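Local coordinates for protein superoxide dismutase (Anaplasma phagocytophilum, PDB 3JS4) that probably protects the cell by dismutating superoxide radicals to oxygen and hydrogen peroxide at an active-site iron ion, at residues G149-V154 with A183-W188. Numbering follows the deposited sequence.
Sequences GWVWLV and ATMDVW. With FE (Fe (III) ion), chain E.
Val151 and Met185 form a hydrogen-bonded pair between antiparallel strands whose axes approach to 4.6 Å at 158°, with Val151 N to Met185 O at 2.9 Å nearly straight and Met185 N returning to Val151 O. Leu153 N donates to Ala183 O, the reverse bond there being weak, and beyond the last strand residue Val187 N still reaches Gly149 O. Val151 O accepts twice: besides Met185 N in the carbonyl plane, it takes Thr184 OG1 (2.9 Å) from above that plane. With OG1 anti to the backbone N (chi1 -168°), this hydroxyl also meets two indoles, lying at the edge of Trp150 and over the centre of the Trp152 face, on which Thr184 CB makes a CH-pi contact 3.7 Å from the six-membered ring centroid. These two strands are the centre and one border of the three-stranded antiparallel sheet in the C-terminal domain of iron/manganese superoxide dismutases, and Asp186 ends the border strand as an iron ligand. Asp186 OD2 binds the iron at 2.0 Å, joined by His45, His101, His190 and a water. The carboxylate lies stacked on one face of Trp150, the planes 14° apart and Asp186 CG 3.6 Å from Trp150 CH2. Asp186 OD1 accepts from Trp188 N, which comes from above the carboxylate plane, in an Asx turn that probably helps, with the iron bond at OD2, to fix the carboxylate's rotation. Trp188 directs its edge at the face of Trp150, an offset edge-to-face pair; its NE1 is held by Asn169 O. On the opposite face of the sheet, Val151 CG2 packs against Met185 CE at 3.9 Å and against Val187 CG1, while Met185 also touches Tyr203, Ile204 and Phe207 of helix 200-211.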
ATOM      1  N   GLY A 149      -8.128   5.592  -3.720  1.00  6.31           N
ATOM      2  CA  GLY A 149      -7.457   4.345  -4.083  1.00  6.43           C
ATOM      3  C   GLY A 149      -5.986   4.252  -3.751  1.00  6.22           C
ATOM      4  O   GLY A 149      -5.495   4.953  -2.856  1.00  6.16           O
ATOM      5  N   TRP A 150      -5.287   3.381  -4.488  1.00  6.12           N
ATOM      6  CA  TRP A 150      -3.919   2.985  -4.178  1.00  6.24           C
ATOM      7  C   TRP A 150      -3.116   2.794  -5.477  1.00  7.13           C
ATOM      8  O   TRP A 150      -3.647   2.312  -6.486  1.00  6.37           O
ATOM      9  CB  TRP A 150      -3.909   1.648  -3.409  1.00  5.75           C
ATOM     10  CG  TRP A 150      -4.655   1.712  -2.118  1.00  7.31           C
ATOM     11  CD1 TRP A 150      -6.000   1.546  -1.940  1.00  5.97           C
ATOM     12  CD2 TRP A 150      -4.106   2.010  -0.811  1.00  6.06           C
ATOM     13  NE1 TRP A 150      -6.324   1.704  -0.603  1.00  6.78           N
ATOM     14  CE2 TRP A 150      -5.186   1.993   0.110  1.00  6.32           C
ATOM     15  CE3 TRP A 150      -2.815   2.257  -0.333  1.00  4.73           C
ATOM     16  CZ2 TRP A 150      -5.013   2.234   1.499  1.00  4.57           C
ATOM     17  CZ3 TRP A 150      -2.642   2.483   1.049  1.00  4.58           C
ATOM     18  CH2 TRP A 150      -3.740   2.491   1.934  1.00  3.73           C
ATOM     19  N   VAL A 151      -1.829   3.123  -5.423  1.00  7.23           N
ATOM     20  CA  VAL A 151      -0.892   2.811  -6.506  1.00  7.81           C
ATOM     21  C   VAL A 151       0.066   1.712  -6.022  1.00  7.55           C
ATOM     22  O   VAL A 151       0.584   1.775  -4.898  1.00  7.92           O
ATOM     23  CB  VAL A 151      -0.144   4.082  -6.924  1.00  7.74           C
ATOM     24  CG1 VAL A 151       0.911   3.820  -8.000  1.00  7.95           C
ATOM     25  CG2 VAL A 151      -1.160   5.115  -7.395  1.00  8.69           C
ATOM     26  N   TRP A 152       0.253   0.690  -6.851  1.00  7.54           N
ATOM     27  CA  TRP A 152       1.114  -0.445  -6.508  1.00  7.16           C
ATOM     28  C   TRP A 152       2.272  -0.627  -7.493  1.00  7.16           C
ATOM     29  O   TRP A 152       2.066  -0.607  -8.718  1.00  7.35           O
ATOM     30  CB  TRP A 152       0.298  -1.753  -6.483  1.00  6.96           C
ATOM     31  CG  TRP A 152      -0.960  -1.645  -5.674  1.00  6.12           C
ATOM     32  CD1 TRP A 152      -2.151  -1.123  -6.076  1.00  6.01           C
ATOM     33  CD2 TRP A 152      -1.133  -2.029  -4.300  1.00  6.72           C
ATOM     34  NE1 TRP A 152      -3.059  -1.158  -5.043  1.00  6.37           N
ATOM     35  CE2 TRP A 152      -2.464  -1.707  -3.941  1.00  7.05           C
ATOM     36  CE3 TRP A 152      -0.294  -2.616  -3.342  1.00  7.26           C
ATOM     37  CZ2 TRP A 152      -2.991  -1.976  -2.667  1.00  7.11           C
ATOM     38  CZ3 TRP A 152      -0.825  -2.870  -2.048  1.00  5.71           C
ATOM     39  CH2 TRP A 152      -2.149  -2.547  -1.741  1.00  5.95           C
ATOM     40  N   LEU A 153       3.468  -0.860  -6.954  1.00  6.97           N
ATOM     41  CA  LEU A 153       4.541  -1.502  -7.709  1.00  7.23           C
ATOM     42  C   LEU A 153       4.374  -3.002  -7.481  1.00  7.27           C
ATOM     43  O   LEU A 153       4.317  -3.465  -6.334  1.00  7.27           O
ATOM     44  CB  LEU A 153       5.939  -1.037  -7.249  1.00  7.11           C
ATOM     45  CG  LEU A 153       7.151  -1.686  -7.934  1.00  7.52           C
ATOM     46  CD1 LEU A 153       7.083  -1.479  -9.470  1.00  5.41           C
ATOM     47  CD2 LEU A 153       8.496  -1.162  -7.374  1.00  7.70           C
ATOM     48  N   VAL A 154       4.256  -3.758  -8.563  1.00  7.70           N
ATOM     49  CA  VAL A 154       4.050  -5.202  -8.438  1.00  8.47           C
ATOM     50  C   VAL A 154       5.006  -5.967  -9.313  1.00  9.37           C
ATOM     51  O   VAL A 154       5.554  -5.399 -10.278  1.00  8.95           O
ATOM     52  CB  VAL A 154       2.596  -5.640  -8.818  1.00  8.56           C
ATOM     53  CG1 VAL A 154       1.578  -4.920  -7.938  1.00  7.64           C
ATOM     54  CG2 VAL A 154       2.310  -5.408 -10.333  1.00  7.46           C
ATOM     55  N   ALA A 183       5.198  -2.656  -3.174  1.00  8.12           N
ATOM     56  CA  ALA A 183       5.073  -1.377  -2.448  1.00  8.05           C
ATOM     57  C   ALA A 183       3.788  -0.688  -2.863  1.00  8.21           C
ATOM     58  O   ALA A 183       3.292  -0.911  -3.975  1.00  8.66           O
ATOM     59  CB  ALA A 183       6.281  -0.459  -2.735  1.00  8.77           C
ATOM     60  N   THR A 184       3.248   0.163  -1.981  1.00  7.55           N
ATOM     61  CA  THR A 184       2.055   0.910  -2.321  1.00  7.08           C
ATOM     62  C   THR A 184       2.172   2.362  -1.846  1.00  7.03           C
ATOM     63  O   THR A 184       2.885   2.670  -0.890  1.00  7.10           O
ATOM     64  CB  THR A 184       0.741   0.254  -1.769  1.00  7.34           C
ATOM     65  OG1 THR A 184      -0.413   0.874  -2.352  1.00  7.74           O
ATOM     66  CG2 THR A 184       0.632   0.377  -0.246  1.00  6.38           C
ATOM     67  N   MET A 185       1.448   3.223  -2.543  1.00  7.08           N
ATOM     68  CA  MET A 185       1.252   4.615  -2.199  1.00  6.83           C
ATOM     69  C   MET A 185      -0.257   4.881  -2.146  1.00  6.87           C
ATOM     70  O   MET A 185      -0.970   4.741  -3.158  1.00  6.86           O
ATOM     71  CB  MET A 185       1.897   5.500  -3.263  1.00  6.94           C
ATOM     72  CG  MET A 185       1.577   6.983  -3.078  1.00  6.50           C
ATOM     73  SD  MET A 185       2.306   8.042  -4.352  1.00  7.45           S
ATOM     74  CE  MET A 185       1.389   7.557  -5.827  1.00  7.78           C
ATOM     75  N   ASP A 186      -0.736   5.218  -0.957  1.00  6.43           N
ATOM     76  CA  ASP A 186      -2.129   5.608  -0.713  1.00  6.49           C
ATOM     77  C   ASP A 186      -2.437   6.891  -1.481  1.00  6.23           C
ATOM     78  O   ASP A 186      -1.750   7.915  -1.291  1.00  7.08           O
ATOM     79  CB  ASP A 186      -2.261   5.875   0.803  1.00  6.37           C
ATOM     80  CG  ASP A 186      -3.700   6.019   1.285  1.00  7.27           C
ATOM     81  OD1 ASP A 186      -4.638   6.050   0.480  1.00  6.43           O
ATOM     82  OD2 ASP A 186      -3.886   6.133   2.512  1.00  7.93           O
ATOM     83  N   VAL A 187      -3.445   6.867  -2.350  1.00  5.80           N
ATOM     84  CA  VAL A 187      -3.936   8.123  -2.929  1.00  5.74           C
ATOM     85  C   VAL A 187      -5.366   8.544  -2.518  1.00  6.60           C
ATOM     86  O   VAL A 187      -5.959   9.453  -3.149  1.00  5.99           O
ATOM     87  CB  VAL A 187      -3.706   8.227  -4.484  1.00  5.64           C
ATOM     88  CG1 VAL A 187      -2.185   8.120  -4.810  1.00  4.54           C
ATOM     89  CG2 VAL A 187      -4.522   7.224  -5.240  1.00  5.19           C
ATOM     90  N   TRP A 188      -5.904   7.932  -1.445  1.00  5.58           N
ATOM     91  CA  TRP A 188      -7.076   8.526  -0.827  1.00  5.57           C
ATOM     92  C   TRP A 188      -6.689   9.947  -0.462  1.00  6.10           C
ATOM     93  O   TRP A 188      -5.546  10.208  -0.008  1.00  7.14           O
ATOM     94  CB  TRP A 188      -7.499   7.788   0.441  1.00  4.97           C
ATOM     95  CG  TRP A 188      -8.247   6.471   0.237  1.00  5.14           C
ATOM     96  CD1 TRP A 188      -7.771   5.328  -0.367  1.00  5.24           C
ATOM     97  CD2 TRP A 188      -9.558   6.156   0.713  1.00  4.96           C
ATOM     98  NE1 TRP A 188      -8.728   4.334  -0.336  1.00  5.52           N
ATOM     99  CE2 TRP A 188      -9.826   4.808   0.340  1.00  5.44           C
ATOM    100  CE3 TRP A 188     -10.529   6.872   1.444  1.00  6.09           C
ATOM    101  CZ2 TRP A 188     -11.034   4.165   0.651  1.00  4.81           C
ATOM    102  CZ3 TRP A 188     -11.743   6.224   1.750  1.00  5.53           C
ATOM    103  CH2 TRP A 188     -11.977   4.886   1.348  1.00  5.04           C
TER
HETATM  104 FE    FE E 207      -5.296   5.958   3.973  1.00 15.35          FE
HETATM  105  O   HOH W   1      -6.714   4.914   2.572  1.00  9.76           O